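Local coordinates for DUF3861 domain-containing protein (Pectobacterium atrosepticum SCRI1043, PDB 3CJL) that is of unknown function but pairs with a second copy of itself through the strands of a beta hairpin, at residues Q7-E12 / T19-F24. Numbering follows the deposited sequence.
Sequences QITVEE and TLSFEF
Ser-21 OG is gripped by two side chains of the facing strand: Gln-7 NE2 donates to it over 2.9 Å, while Thr-9 OG1 shares a hydrogen bond with the same OG at 3.1 Å. The bond from Gln-7 NE2 is almost straight at 174° and lies within the amide plane. The setting is an antiparallel beta hairpin. Thr-9 and Ser-21 form a non-hydrogen-bonded pair, and the Gln-7 chain, bent at its second torsion, swings its amide diagonally across the neighbouring strand to the serine. Gln-7 OE1 lies against Glu-23 CA, 3.5 Å away, and makes a weak hydrogen bond to Lys-13 NZ of the second subunit, which also forms a salt bridge with Glu-23 OE1. Reciprocal backbone bonds identify Ile-8/Phe-22 and Val-10/Leu-20 as hydrogen-bonded pairs; in the first, Ile-8 N reaches Phe-22 O at 2.8 Å. The other edge of strand 7-12 pairs antiparallel with a strand of the second subunit, so the hairpin belongs to a sheet continuing through the dimer. On the face carrying Ile-8, Val-10, Leu-20 and Phe-22, the Phe-22 ring is brought under Ile-8 by a chi1 of 62°, which sets CG between the backbone N and carbonyl carbon. Ile-8 CB makes a CH-pi contact 3.9 Å from the ring centroid and 22° off its normal, displaced toward the rim, with Phe-22 CZ its nearest ring atom at 3.6 Å; Leu-20 CD1 lies in the ring plane, at the edge.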
# COMPACT_ATOMS: atom_id res chain seq x y z
N GLN A 7 6.29 12.26 -3.15
CA GLN A 7 5.29 12.37 -4.18
C GLN A 7 5.10 10.96 -4.75
O GLN A 7 6.07 10.31 -5.14
CB GLN A 7 5.69 13.31 -5.31
CG GLN A 7 4.52 13.66 -6.27
CD GLN A 7 3.49 14.60 -5.66
OE1 GLN A 7 3.75 15.23 -4.63
NE2 GLN A 7 2.33 14.69 -6.29
N ILE A 8 3.85 10.51 -4.81
CA ILE A 8 3.52 9.20 -5.36
C ILE A 8 2.77 9.40 -6.68
O ILE A 8 1.74 10.08 -6.72
CB ILE A 8 2.60 8.38 -4.41
CG1 ILE A 8 3.10 8.40 -2.95
CG2 ILE A 8 2.41 6.95 -4.95
CD1 ILE A 8 4.50 7.99 -2.77
N THR A 9 3.26 8.76 -7.73
CA THR A 9 2.64 8.86 -9.05
C THR A 9 2.34 7.45 -9.55
O THR A 9 3.20 6.58 -9.47
CB THR A 9 3.58 9.60 -10.03
OG1 THR A 9 3.98 10.84 -9.45
CG2 THR A 9 2.92 9.84 -11.42
N VAL A 10 1.12 7.24 -10.05
CA VAL A 10 0.71 5.97 -10.65
C VAL A 10 0.23 6.28 -12.05
O VAL A 10 -0.59 7.18 -12.23
CB VAL A 10 -0.40 5.27 -9.85
CG1 VAL A 10 -0.77 3.90 -10.48
CG2 VAL A 10 0.05 5.09 -8.40
N GLU A 11 0.78 5.59 -13.04
CA GLU A 11 0.35 5.78 -14.41
C GLU A 11 -0.00 4.46 -15.04
O GLU A 11 0.70 3.48 -14.86
CB GLU A 11 1.40 6.52 -15.25
CG GLU A 11 2.84 6.10 -15.07
CD GLU A 11 3.83 7.17 -15.57
OE1 GLU A 11 3.73 7.55 -16.78
OE2 GLU A 11 4.67 7.60 -14.73
N GLU A 12 -1.12 4.45 -15.76
CA GLU A 12 -1.53 3.33 -16.58
C GLU A 12 -0.58 3.19 -17.75
O GLU A 12 -0.41 4.15 -18.51
CB GLU A 12 -2.89 3.57 -17.19
CG GLU A 12 -4.03 3.60 -16.26
CD GLU A 12 -5.34 3.92 -16.96
OE1 GLU A 12 -5.33 4.61 -18.01
OE2 GLU A 12 -6.39 3.49 -16.45
N THR A 19 -3.14 9.07 -15.29
CA THR A 19 -2.17 9.20 -14.22
C THR A 19 -2.81 9.78 -12.98
O THR A 19 -3.84 10.46 -13.05
CB THR A 19 -1.06 10.16 -14.63
OG1 THR A 19 -1.65 11.43 -14.92
CG2 THR A 19 -0.31 9.63 -15.89
N LEU A 20 -2.19 9.51 -11.85
CA LEU A 20 -2.56 10.15 -10.62
C LEU A 20 -1.28 10.44 -9.90
O LEU A 20 -0.30 9.70 -10.02
CB LEU A 20 -3.53 9.31 -9.80
CG LEU A 20 -3.05 8.11 -9.02
CD1 LEU A 20 -2.61 8.50 -7.65
CD2 LEU A 20 -4.17 7.06 -8.92
N SER A 21 -1.27 11.58 -9.22
CA SER A 21 -0.11 12.01 -8.45
C SER A 21 -0.59 12.70 -7.18
O SER A 21 -1.47 13.58 -7.24
CB SER A 21 0.76 12.94 -9.26
OG SER A 21 2.04 13.07 -8.67
N PHE A 22 -0.02 12.31 -6.05
CA PHE A 22 -0.35 12.91 -4.77
C PHE A 22 0.85 12.95 -3.84
O PHE A 22 1.77 12.14 -3.96
CB PHE A 22 -1.54 12.19 -4.12
CG PHE A 22 -1.28 10.75 -3.81
CD1 PHE A 22 -1.41 9.79 -4.78
CD2 PHE A 22 -0.93 10.35 -2.52
CE1 PHE A 22 -1.18 8.44 -4.50
CE2 PHE A 22 -0.70 9.02 -2.25
CZ PHE A 22 -0.83 8.07 -3.25
N GLU A 23 0.84 13.92 -2.94
CA GLU A 23 1.88 14.04 -1.94
C GLU A 23 1.46 13.19 -0.75
O GLU A 23 0.29 13.12 -0.40
CB GLU A 23 2.06 15.45 -1.47
CG GLU A 23 3.10 15.59 -0.36
CD GLU A 23 3.30 17.02 0.04
OE1 GLU A 23 3.99 17.72 -0.69
OE2 GLU A 23 2.76 17.42 1.08
N PHE A 24 2.44 12.54 -0.14
CA PHE A 24 2.15 11.75 1.03
C PHE A 24 3.30 11.70 2.00
O PHE A 24 4.45 11.64 1.60
CB PHE A 24 1.69 10.36 0.61
CG PHE A 24 0.94 9.66 1.68
CD1 PHE A 24 -0.28 10.20 2.14
CD2 PHE A 24 1.42 8.49 2.24
CE1 PHE A 24 -0.99 9.58 3.18
CE2 PHE A 24 0.72 7.85 3.24
CZ PHE A 24 -0.49 8.40 3.72